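Local coordinates for protein phosphoserine aminotransferase (Bacillus alcalophilus, PDB 1W23) that catalyses the reversible, pyridoxal-phosphate-dependent transamination between O-phospho-L-serine and 2-oxoglutarate in serine biosynthesis, at residues 309-313 with 331-335. Numbering follows the deposited sequence.
Sequences NQQFL and GGCRA
Cys-333 meets Phe-312 and Leu-313 through its sulfur, and most of the apolar contact is made there. Cys-333 SG lies 3.8 Å from Leu-313 CD2 and 3.9 Å from Phe-312 CD2. Leu-313 CG is also close. The Cys-333 sulfur stands 5.0 Å from the centroid of the Phe-312 ring, 71° off the ring normal, an oblique sulfur-aromatic contact on the CD2/CE2 side. Phe-312 has CG anti to its own N (chi1 174°), which carries the ring toward the strand; CD2 and CE2 are its atoms nearest the sulfur. The same ring packs edge-to-face with Phe-356 of helix 343-359 and also touches Phe-301 of strand 298-302.

The other methyl of Leu-313 packs on the loop before the strand: Leu-313 CD1 sits 3.7 Å from Gly-332 O. This is van der Waals packing against a carbonyl.

Asn-309 is the polar member. Asn-309 ND2 packs 3.8 Å from Gly-332 CA, and Asn-309 OD1 lies 4.2 Å from Cys-333 SG. Both amide atoms are hydrogen-bonded to the chain just before and at the start of the helix: OD1 accepts from Leu-303 N, and ND2 bonds to Asn-302 OD1 and Glu-306 OE1. The amide is therefore held from both ends, beside the bare CA of Gly-332.

The contact joins helix 306-318 to strand 333-336, outermost in the small antiparallel sheet within this chain, away from the cofactor pocket. Cys-333 is also hydrogen-bonded through its backbone to Phe-301 in the neighbouring strand. With no polar bond between the two segments, their direct cohesion rests on van der Waals and sulfur-aromatic packing, while the buried Asn-309 amide is satisfied by its own neighbours.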
ATOM      1  N   ASN A 309     -32.102   8.861  16.142  1.00 13.08           N
ATOM      2  CA  ASN A 309     -30.808   8.735  15.460  1.00 13.59           C
ATOM      3  C   ASN A 309     -31.043   8.222  14.031  1.00 13.22           C
ATOM      4  O   ASN A 309     -30.442   8.745  13.092  1.00 13.02           O
ATOM      5  CB  ASN A 309     -29.926   7.691  16.162  1.00 14.00           C
ATOM      6  CG  ASN A 309     -29.059   8.204  17.274  1.00 14.83           C
ATOM      7  OD1 ASN A 309     -28.795   9.408  17.406  1.00 17.21           O
ATOM      8  ND2 ASN A 309     -28.520   7.238  18.119  1.00 16.05           N
ATOM      9  N   GLN A 310     -31.838   7.172  13.887  1.00 13.06           N
ATOM     10  CA  GLN A 310     -32.079   6.579  12.568  1.00 14.52           C
ATOM     11  C   GLN A 310     -32.738   7.564  11.615  1.00 13.46           C
ATOM     12  O   GLN A 310     -32.346   7.678  10.448  1.00 14.30           O
ATOM     13  CB  GLN A 310     -32.928   5.302  12.712  1.00 20.44           C
ATOM     14  CG  GLN A 310     -32.400   4.157  13.512  1.00 28.13           C
ATOM     15  CD  GLN A 310     -33.508   3.172  14.004  1.00 38.65           C
ATOM     16  OE1 GLN A 310     -34.745   3.146  13.867  1.00 41.21           O
ATOM     17  NE2 GLN A 310     -33.039   2.139  14.745  1.00 47.60           N
ATOM     18  N   GLN A 311     -33.731   8.294  12.118  1.00 13.17           N
ATOM     19  CA  GLN A 311     -34.456   9.247  11.311  1.00 14.03           C
ATOM     20  C   GLN A 311     -33.537  10.374  10.870  1.00 12.85           C
ATOM     21  O   GLN A 311     -33.574  10.798   9.691  1.00 13.17           O
ATOM     22  CB  GLN A 311     -35.656   9.771  12.095  1.00 14.24           C
ATOM     23  CG  GLN A 311     -36.750   8.736  12.285  1.00 21.56           C
ATOM     24  CD  GLN A 311     -37.723   9.148  13.392  1.00 26.95           C
ATOM     25  OE1 GLN A 311     -37.708  10.257  13.916  1.00 37.52           O
ATOM     26  NE2 GLN A 311     -38.572   8.176  13.723  1.00 48.99           N
ATOM     27  N   PHE A 312     -32.712  10.874  11.784  1.00 11.60           N
ATOM     28  CA  PHE A 312     -31.734  11.942  11.424  1.00 11.42           C
ATOM     29  C   PHE A 312     -30.775  11.466  10.373  1.00 11.18           C
ATOM     30  O   PHE A 312     -30.512  12.152   9.399  1.00 11.37           O
ATOM     31  CB  PHE A 312     -31.017  12.371  12.730  1.00 11.57           C
ATOM     32  CG  PHE A 312     -29.894  13.347  12.440  1.00 10.93           C
ATOM     33  CD1 PHE A 312     -30.133  14.661  12.122  1.00 12.09           C
ATOM     34  CD2 PHE A 312     -28.594  12.906  12.485  1.00 10.96           C
ATOM     35  CE1 PHE A 312     -29.067  15.524  11.828  1.00 12.40           C
ATOM     36  CE2 PHE A 312     -27.560  13.768  12.184  1.00 11.95           C
ATOM     37  CZ  PHE A 312     -27.785  15.073  11.842  1.00 11.63           C
ATOM     38  N   LEU A 313     -30.178  10.276  10.582  1.00 11.68           N
ATOM     39  CA  LEU A 313     -29.172   9.782   9.631  1.00 11.77           C
ATOM     40  C   LEU A 313     -29.797   9.523   8.262  1.00 11.86           C
ATOM     41  O   LEU A 313     -29.185   9.757   7.212  1.00 12.37           O
ATOM     42  CB  LEU A 313     -28.471   8.545  10.178  1.00 12.25           C
ATOM     43  CG  LEU A 313     -27.516   8.839  11.352  1.00 12.16           C
ATOM     44  CD1 LEU A 313     -27.107   7.539  12.020  1.00 13.75           C
ATOM     45  CD2 LEU A 313     -26.308   9.643  10.871  1.00 13.11           C
ATOM     46  N   GLY A 331     -22.305   3.115  17.293  1.00 15.92           N
ATOM     47  CA  GLY A 331     -23.562   3.738  16.930  1.00 16.71           C
ATOM     48  C   GLY A 331     -23.484   5.256  16.978  1.00 14.27           C
ATOM     49  O   GLY A 331     -22.463   5.899  16.916  1.00 14.55           O
ATOM     50  N   GLY A 332     -24.694   5.873  17.068  1.00 15.22           N
ATOM     51  CA  GLY A 332     -24.857   7.291  16.991  1.00 13.48           C
ATOM     52  C   GLY A 332     -24.352   7.868  15.680  1.00 12.11           C
ATOM     53  O   GLY A 332     -24.465   7.246  14.612  1.00 12.08           O
ATOM     54  N   CYS A 333     -23.818   9.093  15.755  1.00 10.97           N
ATOM     55  CA  CYS A 333     -23.437   9.885  14.611  1.00 10.39           C
ATOM     56  C   CYS A 333     -21.973  10.313  14.759  1.00  9.11           C
ATOM     57  O   CYS A 333     -21.494  10.507  15.897  1.00 10.12           O
ATOM     58  CB  CYS A 333     -24.298  11.149  14.488  1.00 11.06           C
ATOM     59  SG  CYS A 333     -26.075  10.791  14.522  1.00 12.63           S
ATOM     60  N   ARG A 334     -21.287  10.508  13.661  1.00  9.32           N
ATOM     61  CA  ARG A 334     -19.900  10.974  13.685  1.00  9.01           C
ATOM     62  C   ARG A 334     -19.693  11.849  12.467  1.00  8.98           C
ATOM     63  O   ARG A 334     -19.763  11.385  11.346  1.00  9.45           O
ATOM     64  CB  ARG A 334     -18.907   9.815  13.664  1.00  9.26           C
ATOM     65  CG  ARG A 334     -17.459  10.281  13.654  1.00  9.40           C
ATOM     66  CD  ARG A 334     -16.471   9.141  13.859  1.00  9.25           C
ATOM     67  NE  ARG A 334     -16.641   8.078  12.862  1.00  9.33           N
ATOM     68  CZ  ARG A 334     -15.797   7.061  12.742  1.00  9.99           C
ATOM     69  NH1 ARG A 334     -14.734   6.956  13.513  1.00 10.47           N
ATOM     70  NH2 ARG A 334     -16.067   6.115  11.806  1.00 11.07           N
ATOM     71  N   ALA A 335     -19.435  13.150  12.714  1.00  8.84           N
ATOM     72  CA  ALA A 335     -19.100  14.091  11.649  1.00  9.09           C
ATOM     73  C   ALA A 335     -17.561  14.210  11.609  1.00  8.76           C
ATOM     74  O   ALA A 335     -16.969  14.817  12.524  1.00  9.52           O
ATOM     75  CB  ALA A 335     -19.736  15.463  11.884  1.00 10.01           C
TER